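Local coordinates for protein multicopper oxidase (Uncultured bacterium, PDB 4E9X) that probably couples one-electron oxidation of substrates to the reduction of dioxygen to water through a mononuclear copper and a trinuclear copper cluster, at residues Y103-H106 with E111-G114; I123-Q128 with Q303-F308; P246-F251 with D282-K287; T257-T260 with K264-G267; F295-S300 with D311-E316. All blocks are in the same frame, centred on the assembly; numbering follows the deposited sequence.

Contact 1: Y103-H106 with E111-G114; sequences YHCH and EHVG. With CU (copper (II) ion), chain D; CU (copper (II) ion), chain E; CU (copper (II) ion), chain J.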
# COMPACT_ATOMS: atom_id res chain seq x y z
N TYR A 103 13.38 -9.91 -13.42
CA TYR A 103 14.81 -9.64 -13.37
C TYR A 103 14.95 -8.14 -13.60
O TYR A 103 14.12 -7.51 -14.29
CB TYR A 103 15.63 -10.52 -14.35
CG TYR A 103 15.27 -10.24 -15.81
CD1 TYR A 103 15.90 -9.24 -16.54
CD2 TYR A 103 14.28 -11.00 -16.43
CE1 TYR A 103 15.55 -8.99 -17.87
CE2 TYR A 103 13.90 -10.76 -17.77
CZ TYR A 103 14.54 -9.77 -18.45
OH TYR A 103 14.22 -9.48 -19.77
N HIS A 104 16.00 -7.53 -13.06
CA HIS A 104 16.17 -6.09 -13.21
C HIS A 104 17.60 -5.68 -12.85
O HIS A 104 18.26 -6.42 -12.10
CB HIS A 104 15.19 -5.30 -12.33
CG HIS A 104 15.19 -5.55 -10.85
ND1 HIS A 104 16.10 -5.04 -9.98
CD2 HIS A 104 14.34 -6.30 -10.10
CE1 HIS A 104 15.81 -5.46 -8.73
NE2 HIS A 104 14.73 -6.21 -8.77
N CYS A 105 18.02 -4.53 -13.32
CA CYS A 105 19.36 -4.06 -12.90
C CYS A 105 19.36 -3.85 -11.39
O CYS A 105 18.34 -3.52 -10.80
CB CYS A 105 19.65 -2.75 -13.65
SG CYS A 105 21.35 -2.18 -13.36
N HIS A 106 20.54 -3.97 -10.78
CA HIS A 106 20.68 -3.63 -9.37
C HIS A 106 21.78 -2.59 -9.11
O HIS A 106 22.26 -2.46 -7.98
CB HIS A 106 20.91 -4.90 -8.53
CG HIS A 106 20.17 -4.92 -7.24
ND1 HIS A 106 20.51 -4.09 -6.20
CD2 HIS A 106 19.13 -5.67 -6.80
CE1 HIS A 106 19.69 -4.31 -5.19
NE2 HIS A 106 18.84 -5.27 -5.51
N GLU A 111 17.19 5.07 -10.32
CA GLU A 111 17.07 5.57 -11.67
C GLU A 111 16.89 4.44 -12.66
O GLU A 111 15.99 4.48 -13.53
CB GLU A 111 18.31 6.41 -12.05
CG GLU A 111 18.20 6.93 -13.48
CD GLU A 111 19.45 7.46 -14.13
OE1 GLU A 111 20.48 7.62 -13.45
OE2 GLU A 111 19.36 7.70 -15.38
N HIS A 112 17.76 3.41 -12.63
CA HIS A 112 17.77 2.42 -13.69
C HIS A 112 16.48 1.60 -13.72
O HIS A 112 15.96 1.32 -14.80
CB HIS A 112 19.03 1.53 -13.57
CG HIS A 112 20.30 2.23 -13.96
ND1 HIS A 112 21.44 1.51 -14.29
CD2 HIS A 112 20.59 3.56 -14.01
CE1 HIS A 112 22.41 2.38 -14.56
NE2 HIS A 112 21.92 3.60 -14.41
N VAL A 113 16.01 1.19 -12.53
CA VAL A 113 14.77 0.44 -12.43
C VAL A 113 13.61 1.41 -12.39
O VAL A 113 12.57 1.18 -13.02
CB VAL A 113 14.74 -0.53 -11.23
CG1 VAL A 113 13.43 -1.27 -11.16
CG2 VAL A 113 15.93 -1.50 -11.36
N GLY A 114 13.76 2.54 -11.71
CA GLY A 114 12.62 3.48 -11.57
C GLY A 114 12.22 4.14 -12.89
O GLY A 114 11.00 4.27 -13.14
CU CU D . 21.59 -0.44 -14.71
CU CU E . 13.62 -6.82 -7.26
CU CU J . 17.39 -6.07 -4.28

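Contact 2: I123-Q128 with Q303-F308; sequences IVDPKQ and QGYGMF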
# COMPACT_ATOMS: atom_id res chain seq x y z
N ILE A 123 9.46 -16.32 -15.98
CA ILE A 123 8.34 -17.19 -15.61
C ILE A 123 8.90 -18.59 -15.46
O ILE A 123 9.44 -19.14 -16.43
CB ILE A 123 7.23 -17.15 -16.67
CG1 ILE A 123 6.73 -15.70 -16.88
CG2 ILE A 123 6.13 -18.12 -16.29
CD1 ILE A 123 6.25 -15.00 -15.59
N VAL A 124 8.74 -19.17 -14.29
CA VAL A 124 9.19 -20.53 -14.01
C VAL A 124 7.95 -21.41 -13.88
O VAL A 124 7.19 -21.25 -12.92
CB VAL A 124 10.10 -20.59 -12.76
CG1 VAL A 124 10.51 -22.06 -12.49
CG2 VAL A 124 11.35 -19.70 -12.93
N ASP A 125 7.76 -22.33 -14.82
CA ASP A 125 6.58 -23.20 -14.72
C ASP A 125 6.74 -24.24 -13.63
O ASP A 125 7.71 -25.02 -13.68
CB ASP A 125 6.31 -23.94 -16.02
CG ASP A 125 5.69 -23.12 -17.13
OD1 ASP A 125 5.46 -21.91 -16.93
OD2 ASP A 125 5.45 -23.69 -18.22
N PRO A 126 5.81 -24.38 -12.70
CA PRO A 126 5.92 -25.46 -11.74
C PRO A 126 5.76 -26.82 -12.44
O PRO A 126 4.96 -26.99 -13.36
CB PRO A 126 4.72 -25.29 -10.81
CG PRO A 126 3.98 -24.07 -11.27
CD PRO A 126 4.61 -23.51 -12.50
N LYS A 127 6.52 -27.81 -11.91
CA LYS A 127 6.22 -29.17 -12.38
C LYS A 127 4.82 -29.58 -11.94
O LYS A 127 4.17 -30.38 -12.67
CB LYS A 127 7.31 -30.05 -11.80
CG LYS A 127 8.69 -29.86 -12.39
CD LYS A 127 9.75 -30.58 -11.54
CE LYS A 127 11.12 -30.55 -12.15
NZ LYS A 127 12.27 -30.88 -11.24
N GLN A 128 4.30 -29.07 -10.82
CA GLN A 128 2.92 -29.32 -10.45
C GLN A 128 2.08 -28.08 -10.15
O GLN A 128 1.94 -27.48 -9.08
CB GLN A 128 2.87 -30.28 -9.25
CG GLN A 128 3.50 -31.61 -9.62
CD GLN A 128 2.68 -32.50 -10.53
OE1 GLN A 128 1.54 -32.21 -10.94
NE2 GLN A 128 3.27 -33.64 -10.89
N GLN A 303 4.60 -20.13 -26.66
CA GLN A 303 5.52 -20.65 -27.69
C GLN A 303 6.65 -21.50 -27.16
O GLN A 303 7.64 -21.67 -27.88
CB GLN A 303 6.04 -19.42 -28.48
CG GLN A 303 4.92 -18.79 -29.33
CD GLN A 303 5.27 -17.46 -29.94
OE1 GLN A 303 6.41 -17.02 -29.74
NE2 GLN A 303 4.33 -16.82 -30.65
N GLY A 304 6.50 -22.06 -25.97
CA GLY A 304 7.49 -23.00 -25.41
C GLY A 304 8.55 -22.27 -24.58
O GLY A 304 8.60 -21.04 -24.39
N TYR A 305 9.41 -23.11 -24.00
CA TYR A 305 10.43 -22.51 -23.16
C TYR A 305 11.49 -21.79 -23.97
O TYR A 305 11.76 -22.21 -25.10
CB TYR A 305 11.08 -23.61 -22.27
CG TYR A 305 9.99 -24.25 -21.41
CD1 TYR A 305 9.27 -23.44 -20.53
CD2 TYR A 305 9.66 -25.61 -21.47
CE1 TYR A 305 8.26 -23.97 -19.74
CE2 TYR A 305 8.65 -26.16 -20.67
CZ TYR A 305 7.97 -25.31 -19.81
OH TYR A 305 6.95 -25.80 -18.98
N GLY A 306 12.08 -20.76 -23.41
CA GLY A 306 13.12 -20.01 -24.08
C GLY A 306 13.08 -18.54 -23.71
O GLY A 306 12.46 -18.17 -22.70
N MET A 307 13.74 -17.71 -24.51
CA MET A 307 13.79 -16.27 -24.29
C MET A 307 13.18 -15.60 -25.53
O MET A 307 13.52 -15.92 -26.70
CB MET A 307 15.19 -15.75 -23.97
CG MET A 307 15.23 -14.20 -24.00
SD MET A 307 16.95 -13.62 -23.72
CE MET A 307 17.01 -13.71 -21.97
N PHE A 308 12.24 -14.68 -25.32
CA PHE A 308 11.44 -14.11 -26.39
C PHE A 308 11.50 -12.60 -26.36
O PHE A 308 11.11 -11.95 -25.39
CB PHE A 308 9.94 -14.52 -26.26
CG PHE A 308 9.75 -16.01 -26.30
CD1 PHE A 308 9.39 -16.61 -27.50
CD2 PHE A 308 9.95 -16.77 -25.16
CE1 PHE A 308 9.22 -17.98 -27.58
CE2 PHE A 308 9.83 -18.15 -25.28
CZ PHE A 308 9.44 -18.75 -26.47

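Contact 3: P246-F251 with D282-K287; sequences PGRFIF and DWYVWK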
# COMPACT_ATOMS: atom_id res chain seq x y z
N PRO A 246 -19.60 -11.13 -21.46
CA PRO A 246 -19.17 -10.33 -22.64
C PRO A 246 -19.57 -8.86 -22.54
O PRO A 246 -20.71 -8.49 -22.25
CB PRO A 246 -19.97 -11.00 -23.80
CG PRO A 246 -20.02 -12.45 -23.33
CD PRO A 246 -20.35 -12.34 -21.85
N GLY A 247 -18.63 -8.00 -22.87
CA GLY A 247 -18.78 -6.55 -22.86
C GLY A 247 -17.47 -5.91 -23.29
O GLY A 247 -16.55 -6.64 -23.73
N ARG A 248 -17.37 -4.61 -23.15
CA ARG A 248 -16.09 -3.91 -23.21
C ARG A 248 -15.88 -3.36 -21.79
O ARG A 248 -16.60 -2.45 -21.38
CB ARG A 248 -16.05 -2.78 -24.22
CG ARG A 248 -16.18 -3.26 -25.65
CD ARG A 248 -15.90 -2.19 -26.70
NE ARG A 248 -16.81 -1.05 -26.63
CZ ARG A 248 -17.89 -0.91 -27.42
NH1 ARG A 248 -18.23 -1.83 -28.34
NH2 ARG A 248 -18.63 0.17 -27.27
N PHE A 249 -14.91 -3.95 -21.09
CA PHE A 249 -14.73 -3.67 -19.68
C PHE A 249 -13.34 -3.13 -19.40
O PHE A 249 -12.33 -3.82 -19.51
CB PHE A 249 -14.99 -4.96 -18.88
CG PHE A 249 -16.49 -5.24 -18.74
CD1 PHE A 249 -17.32 -4.40 -18.02
CD2 PHE A 249 -17.01 -6.40 -19.32
CE1 PHE A 249 -18.65 -4.72 -17.85
CE2 PHE A 249 -18.38 -6.70 -19.15
CZ PHE A 249 -19.19 -5.84 -18.40
N ILE A 250 -13.27 -1.84 -19.03
CA ILE A 250 -11.95 -1.22 -18.78
C ILE A 250 -11.31 -1.88 -17.59
O ILE A 250 -11.96 -2.44 -16.69
CB ILE A 250 -12.18 0.29 -18.66
CG1 ILE A 250 -10.96 1.19 -18.81
CG2 ILE A 250 -12.85 0.66 -17.35
CD1 ILE A 250 -11.30 2.67 -18.90
N PHE A 251 -9.97 -1.81 -17.54
CA PHE A 251 -9.18 -2.57 -16.54
C PHE A 251 -8.00 -1.61 -16.31
O PHE A 251 -7.27 -1.31 -17.25
CB PHE A 251 -8.80 -3.89 -17.18
CG PHE A 251 -8.02 -4.94 -16.33
CD1 PHE A 251 -7.62 -6.12 -16.92
CD2 PHE A 251 -7.72 -4.77 -14.97
CE1 PHE A 251 -6.95 -7.14 -16.24
CE2 PHE A 251 -7.02 -5.76 -14.33
CZ PHE A 251 -6.62 -6.91 -14.92
N ASP A 282 -19.33 3.14 -33.13
CA ASP A 282 -18.52 4.12 -33.84
C ASP A 282 -17.78 5.04 -32.86
O ASP A 282 -16.75 5.56 -33.28
CB ASP A 282 -19.33 5.06 -34.76
CG ASP A 282 -19.78 4.34 -36.02
OD1 ASP A 282 -19.32 3.24 -36.34
OD2 ASP A 282 -20.64 4.92 -36.74
N TRP A 283 -18.33 5.20 -31.63
CA TRP A 283 -17.73 6.14 -30.67
C TRP A 283 -16.71 5.45 -29.76
O TRP A 283 -16.11 6.11 -28.90
CB TRP A 283 -18.77 6.87 -29.79
CG TRP A 283 -19.88 5.98 -29.37
CD1 TRP A 283 -21.13 5.88 -29.93
CD2 TRP A 283 -19.86 5.06 -28.28
NE1 TRP A 283 -21.86 4.94 -29.24
CE2 TRP A 283 -21.10 4.43 -28.22
CE3 TRP A 283 -18.86 4.75 -27.34
CZ2 TRP A 283 -21.42 3.47 -27.26
CZ3 TRP A 283 -19.18 3.77 -26.39
CH2 TRP A 283 -20.44 3.15 -26.35
N TYR A 284 -16.53 4.14 -29.97
CA TYR A 284 -15.57 3.43 -29.09
C TYR A 284 -14.17 3.95 -29.30
O TYR A 284 -13.66 4.02 -30.43
CB TYR A 284 -15.63 1.91 -29.37
CG TYR A 284 -14.61 1.10 -28.60
CD1 TYR A 284 -14.43 1.33 -27.22
CD2 TYR A 284 -13.81 0.11 -29.18
CE1 TYR A 284 -13.51 0.60 -26.52
CE2 TYR A 284 -12.89 -0.62 -28.48
CZ TYR A 284 -12.74 -0.35 -27.12
OH TYR A 284 -11.82 -1.08 -26.39
N VAL A 285 -13.50 4.28 -28.21
CA VAL A 285 -12.18 4.90 -28.29
C VAL A 285 -11.17 4.05 -29.08
O VAL A 285 -10.32 4.59 -29.79
CB VAL A 285 -11.64 5.23 -26.88
CG1 VAL A 285 -11.35 3.95 -26.08
CG2 VAL A 285 -10.34 6.04 -26.90
N TRP A 286 -11.30 2.75 -29.02
CA TRP A 286 -10.31 1.87 -29.67
C TRP A 286 -10.89 1.18 -30.88
O TRP A 286 -10.39 0.11 -31.30
CB TRP A 286 -9.74 0.94 -28.60
CG TRP A 286 -8.47 1.43 -27.95
CD1 TRP A 286 -7.71 2.50 -28.27
CD2 TRP A 286 -7.83 0.80 -26.83
NE1 TRP A 286 -6.60 2.63 -27.43
CE2 TRP A 286 -6.67 1.58 -26.53
CE3 TRP A 286 -8.15 -0.32 -26.04
CZ2 TRP A 286 -5.81 1.23 -25.47
CZ3 TRP A 286 -7.29 -0.66 -25.00
CH2 TRP A 286 -6.14 0.10 -24.73
N LYS A 287 -11.91 1.75 -31.50
CA LYS A 287 -12.39 1.17 -32.76
C LYS A 287 -11.27 1.18 -33.80
O LYS A 287 -10.51 2.15 -33.92
CB LYS A 287 -13.61 1.97 -33.25
CG LYS A 287 -14.06 1.60 -34.65
CD LYS A 287 -15.07 2.60 -35.17
CE LYS A 287 -15.36 2.28 -36.62
NZ LYS A 287 -15.49 0.80 -36.88

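Contact 4: T257-T260 with K264-G267; sequences THVT and KHPG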
# COMPACT_ATOMS: atom_id res chain seq x y z
N THR A 257 -4.34 9.89 -9.47
CA THR A 257 -3.35 10.64 -10.23
C THR A 257 -2.64 9.81 -11.27
O THR A 257 -1.99 10.34 -12.17
CB THR A 257 -2.30 11.26 -9.28
OG1 THR A 257 -1.74 10.12 -8.61
CG2 THR A 257 -2.87 12.19 -8.25
N HIS A 258 -2.76 8.47 -11.27
CA HIS A 258 -2.08 7.64 -12.24
C HIS A 258 -2.84 7.51 -13.54
O HIS A 258 -2.24 7.01 -14.50
CB HIS A 258 -1.91 6.21 -11.65
CG HIS A 258 -0.94 6.23 -10.50
ND1 HIS A 258 -0.49 5.08 -9.92
CD2 HIS A 258 -0.32 7.26 -9.86
CE1 HIS A 258 0.36 5.38 -8.95
NE2 HIS A 258 0.48 6.71 -8.89
N VAL A 259 -4.12 7.95 -13.59
CA VAL A 259 -4.80 7.90 -14.91
C VAL A 259 -4.72 9.28 -15.55
O VAL A 259 -5.63 9.87 -16.11
CB VAL A 259 -6.24 7.39 -14.82
CG1 VAL A 259 -6.15 5.88 -14.48
CG2 VAL A 259 -7.07 8.10 -13.82
N THR A 260 -3.49 9.79 -15.51
CA THR A 260 -3.16 11.05 -16.16
C THR A 260 -1.85 10.84 -16.93
O THR A 260 -1.13 9.85 -16.72
CB THR A 260 -3.00 12.22 -15.16
OG1 THR A 260 -1.84 12.01 -14.30
CG2 THR A 260 -4.22 12.40 -14.26
N LYS A 264 -2.59 15.61 -17.93
CA LYS A 264 -3.83 15.48 -18.73
C LYS A 264 -4.48 14.12 -18.59
O LYS A 264 -3.84 13.14 -18.26
CB LYS A 264 -3.53 15.80 -20.21
CG LYS A 264 -2.39 16.72 -20.53
CD LYS A 264 -1.71 16.46 -21.87
CE LYS A 264 -1.16 15.04 -22.06
NZ LYS A 264 0.32 14.91 -22.00
N HIS A 265 -5.80 13.98 -18.82
CA HIS A 265 -6.53 12.73 -18.58
C HIS A 265 -7.29 12.55 -19.88
O HIS A 265 -7.78 13.53 -20.50
CB HIS A 265 -7.46 12.70 -17.35
CG HIS A 265 -8.48 11.57 -17.21
ND1 HIS A 265 -8.26 10.41 -16.46
CD2 HIS A 265 -9.76 11.38 -17.69
CE1 HIS A 265 -9.29 9.57 -16.49
NE2 HIS A 265 -10.22 10.14 -17.22
N PRO A 266 -7.45 11.31 -20.34
CA PRO A 266 -6.99 10.08 -19.73
C PRO A 266 -5.58 9.74 -20.19
O PRO A 266 -5.10 10.24 -21.19
CB PRO A 266 -7.95 9.03 -20.27
CG PRO A 266 -8.36 9.53 -21.59
CD PRO A 266 -8.21 11.05 -21.59
N GLY A 267 -5.00 8.87 -19.35
CA GLY A 267 -3.66 8.39 -19.64
C GLY A 267 -3.39 7.32 -18.61
O GLY A 267 -4.22 7.05 -17.74

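Contact 5: F295-S300 with D311-E316; sequences FFYSES and DGFKGE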
# COMPACT_ATOMS: atom_id res chain seq x y z
N PHE A 295 1.06 -7.68 -26.68
CA PHE A 295 1.36 -6.57 -25.78
C PHE A 295 1.48 -7.02 -24.34
O PHE A 295 2.15 -6.36 -23.56
CB PHE A 295 0.24 -5.53 -25.93
CG PHE A 295 0.49 -4.31 -25.01
CD1 PHE A 295 1.43 -3.35 -25.31
CD2 PHE A 295 -0.23 -4.20 -23.82
CE1 PHE A 295 1.66 -2.27 -24.44
CE2 PHE A 295 -0.03 -3.15 -22.95
CZ PHE A 295 0.92 -2.19 -23.26
N PHE A 296 0.83 -8.13 -23.97
CA PHE A 296 0.95 -8.68 -22.62
C PHE A 296 1.70 -10.00 -22.63
O PHE A 296 1.59 -10.80 -21.70
CB PHE A 296 -0.45 -8.90 -21.99
CG PHE A 296 -1.31 -7.65 -21.95
CD1 PHE A 296 -1.07 -6.68 -20.98
CD2 PHE A 296 -2.34 -7.44 -22.87
CE1 PHE A 296 -1.87 -5.54 -20.89
CE2 PHE A 296 -3.15 -6.29 -22.77
CZ PHE A 296 -2.90 -5.33 -21.80
N TYR A 297 2.52 -10.21 -23.70
CA TYR A 297 3.34 -11.43 -23.83
C TYR A 297 2.49 -12.68 -23.99
O TYR A 297 2.98 -13.81 -23.90
CB TYR A 297 4.38 -11.58 -22.73
CG TYR A 297 5.72 -10.96 -23.00
CD1 TYR A 297 6.40 -11.14 -24.19
CD2 TYR A 297 6.35 -10.23 -21.99
CE1 TYR A 297 7.67 -10.56 -24.42
CE2 TYR A 297 7.60 -9.64 -22.19
CZ TYR A 297 8.25 -9.81 -23.40
OH TYR A 297 9.49 -9.25 -23.65
N SER A 298 1.17 -12.57 -24.30
CA SER A 298 0.33 -13.78 -24.27
C SER A 298 0.64 -14.73 -25.40
O SER A 298 0.45 -15.90 -25.25
CB SER A 298 -1.15 -13.37 -24.39
OG SER A 298 -1.55 -12.59 -23.28
N GLU A 299 1.13 -14.20 -26.54
CA GLU A 299 1.51 -15.14 -27.62
C GLU A 299 2.85 -15.78 -27.28
O GLU A 299 3.02 -17.00 -27.37
CB GLU A 299 1.53 -14.43 -28.97
CG GLU A 299 0.12 -13.96 -29.36
CD GLU A 299 -0.90 -15.10 -29.38
OE1 GLU A 299 -0.68 -16.28 -29.80
OE2 GLU A 299 -2.04 -14.88 -28.94
N SER A 300 3.83 -14.99 -26.84
CA SER A 300 5.13 -15.59 -26.47
C SER A 300 4.97 -16.64 -25.39
O SER A 300 5.74 -17.62 -25.45
CB SER A 300 6.08 -14.51 -25.93
OG SER A 300 6.31 -13.50 -26.89
N ASP A 311 8.88 -7.12 -30.75
CA ASP A 311 9.17 -5.85 -31.41
C ASP A 311 8.21 -4.75 -30.99
O ASP A 311 8.57 -3.59 -31.12
CB ASP A 311 9.17 -6.00 -32.94
CG ASP A 311 7.95 -6.64 -33.55
OD1 ASP A 311 6.88 -6.64 -32.89
OD2 ASP A 311 8.07 -7.22 -34.66
N GLY A 312 7.04 -5.03 -30.42
CA GLY A 312 6.17 -3.94 -29.94
C GLY A 312 6.79 -3.23 -28.76
O GLY A 312 6.33 -2.15 -28.40
N PHE A 313 7.81 -3.84 -28.14
CA PHE A 313 8.46 -3.21 -26.97
C PHE A 313 9.80 -2.61 -27.34
O PHE A 313 10.47 -2.04 -26.46
CB PHE A 313 8.72 -4.30 -25.91
CG PHE A 313 7.44 -4.94 -25.36
CD1 PHE A 313 6.24 -4.28 -25.34
CD2 PHE A 313 7.54 -6.21 -24.82
CE1 PHE A 313 5.15 -4.92 -24.77
CE2 PHE A 313 6.44 -6.86 -24.25
CZ PHE A 313 5.21 -6.18 -24.21
N LYS A 314 10.25 -2.72 -28.58
CA LYS A 314 11.58 -2.23 -28.96
C LYS A 314 11.67 -0.71 -29.09
O LYS A 314 10.72 -0.07 -29.57
CB LYS A 314 11.99 -2.82 -30.32
CG LYS A 314 12.39 -4.30 -30.15
CD LYS A 314 12.58 -4.82 -31.58
CE LYS A 314 12.95 -6.25 -31.70
NZ LYS A 314 14.37 -6.33 -31.35
N GLY A 315 12.82 -0.15 -28.65
CA GLY A 315 13.03 1.29 -28.82
C GLY A 315 13.95 1.52 -30.02
O GLY A 315 14.40 0.61 -30.72
N GLU A 316 14.21 2.81 -30.23
CA GLU A 316 15.00 3.28 -31.36
C GLU A 316 16.43 3.58 -30.90
O GLU A 316 16.65 4.28 -29.89
CB GLU A 316 14.35 4.55 -31.94
CG GLU A 316 12.96 4.32 -32.52
CD GLU A 316 12.34 5.58 -33.12
OE1 GLU A 316 12.95 6.68 -33.04
OE2 GLU A 316 11.23 5.44 -33.67

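Contact 1: Y103-H106 with E111-G114
C105 and H112 meet through a metal rather than directly: SG of C105 lies 2.2 Å from a copper ion, and ND1 of H112 lies 2.0 Å from the same ion. Between themselves C105 SG and H112 ND1 are 3.8 Å apart, with the sulfur at the edge of the imidazole, near its plane. The thiolate reaches the metal because SG stands anti to the backbone N of C105 (chi1 -173°). H57 and M118 complete the ligand set, the cysteine, two histidines and methionine of a type 1 copper. The CG2 methyl of V113 rests 3.2 Å from the carbonyl O of C105 and 3.8 Å from ND1 of H104, meeting that ring obliquely. The H104 imidazole is fixed in rotation at both ends. H104 ND1 donates to C105 O over 2.8 Å in a nearly straight bond (173°), with the acceptor in the ring plane but the donor above the carbonyl plane, and H104 NE2 binds a second copper at 2.0 Å, shared with H254 of the second subunit. H106 NE2 binds a third copper at 2.1 Å, to which H206 and H252 of the second subunit also contribute, so the cluster lies between subunits. H104, C105 and H106 form the His-Cys-His motif of multicopper oxidases: C105 holds the type 1 site while its flanking histidines enter the trinuclear cluster, and the H104 to C105 O bond offers a short path consistent with electron transfer between them.

Contact 2: I123-Q128 with Q303-F308
D125 and Y305 carry this contact, and the aspartate can be followed outward atom by atom. Its CB lies 3.6 Å from OH of Y305. The torsion that follows sets CG beside the backbone N and anti to the carbonyl carbon (chi1 -75°), which turns the carboxylate toward the tyrosine, D125 CG lying in the Y305 ring plane at its edge. The two oxygens then part company. OD2 accepts the phenolic proton, with Y305 OH and D125 OD2 2.7 Å apart; the hydroxyl arrives on the anti side of the carboxylate and 25° out of its plane. The same OD2 lies 3.2 Å from CE1 of Y305, next to the hydroxyl-bearing carbon. Carboxylate and ring planes stand 71° apart, so the groups meet steeply instead of stacking. OD1 is taken by NE2 of H38 on strand 36-40, and the H38 ring also meets Y305 edge-to-face. Strands 119-125, 36-40 and 306-308 are consecutive in one mixed sheet, and the D125-Y305 bond spans strand 36-40 to the loop leading into 306-308, the outermost strand. With Y305 on OD2 and H38 on OD1, carboxylate rotation is restrained and the group probably stays ionised, while the phenol is tied down as a donor.

Contact 3: P246-F251 with D282-K287
The Y284 ring is covered on both faces: CD of R248 sits 3.5 Å above its plane and over its centre, while the backbone N of W286 lies over the centre of the opposite face. The guanidinium of R248 is flanked in turn, with CB and CG of Y284 over one face and CH2 of W283 at its edge, 3.6 Å from R248 NH2. The planes confirm the difference: guanidinium and phenol are 31° apart, guanidinium and indole 75°. Most of the closeness comes from the inner part of the arginine. CD makes a CH-pi contact over the face of Y284, NE comes within 3.4 Å of Y284 CD1, and CZ, 4.4 Å from the ring centroid, makes an off-centre cation-pi interaction. The bend at chi3 (-61°) turns NE and the guanidinium over the phenol beyond CD. The polar ends look elsewhere for partners: NH2 forms a salt bridge with D281 and a hydrogen bond to the V78 carbonyl of the third subunit, and Y284 OH is hydrogen-bonded to E274. Were the phenol replaced by an alanine, R248 would probably lose the face its CD and guanidinium lie on, and E274 its hydroxyl partner. A type I turn runs from Y284 to K287, with K287 N bonded to Y284 O at 3.1 Å. The result is a cation-pi pair that pins a long connecting loop to strand 248-253 of the second cupredoxin-like domain, at the interface with the third subunit.

Contact 4: T257-T260 with K264-G267
A chi1 of 166° swings the H265 imidazole away from its backbone N and alongside V259, so the two side chains lie side by side and point the same way. ND1 of H265 then donates to the carbonyl O of V259 over 2.7 Å. The bond is bent (144° at the hydrogen); it lies in the carbonyl plane, but the acceptor is tilted 20° from the imidazole plane. The CG2 methyl of V259 packs at the ring edge, 3.7 Å from H265 ND1, and P266, joined through a cis peptide, lays its CB over the centre of one ring face. A phenylalanine in place of H265 would probably leave the V259 carbonyl without its imidazole donor. The backbones are close: V259 CA stands 3.0 Å from G267 O and T260 CA 3.0 Å from K264 O, both as CA-H...O contacts. T260 OG1 turns back to donate to T257 O at 2.7 Å. This loop joins strands 248-253 and 270-275 of the second cupredoxin-like domain, just after the cluster ligands H252 and H254, and N110 of the third subunit packs on T260 and H265. The geometry is consistent with the ND1-H tautomer of H265, its ring restrained by the V259 bond and by P266.

Contact 5: F295-S300 with D311-E316
A buried aromatic cluster joins the loop before strand 306-308 to the 3-10 segment 311-313 after it, with Y297 and F313 as its edge-to-face pair. The ring planes stand 85° apart with centroids separated by 5.1 Å, a T-shaped pair in which F313 supplies the edge and Y297 the face. The leading atom is CE2 of F313, 3.6 Å from Y297 CZ and offset toward the rim of the phenol. Having CG of F313 anti to the carbonyl carbon (chi1 -63°) brings the ring into the other segment, where its far end also meets F295. There F313 CZ comes within 3.1 Å of the carbonyl O of F295, which lies in the plane of the phenyl ring and so faces its slightly positive C-H edge. On the same side F295 CD1 touches F313 CE1 at 4.1 Å. The F295 oxygen has a stronger partner in ND2 of N171, and the Y297 hydroxyl is hydrogen-bonded to the carbonyl of G34. Around the cluster, Y297 leans on L36 of strand 36-40, F296 packs on V140 and M142 of strand 138-147, and the F313 backbone is hydrogen-bonded to V32, so the cluster lies between strands belonging to two different sheets.

From the N terminus, contact 1 closes a short loop between strand 101-104 and helix 109-115. The chain then enters strand 119-125, a neighbour of 101-104 in the same sheet, and opens contact 2, which spans 174 residues before 303-308 completes it. Within that span lies contact 3, joining strand 248-253 to the loop after strand 270-275, and inside contact 3 sits the local loop of contact 4; both border the third subunit. Contact 5 opens at 295-300, before contact 2 has closed, and ends at 311-316, so the two cross and touch through F308 with Y297 and S300. Contact 2 thus ties the C-terminal chain to the first domain, contact 5 two parts of that chain.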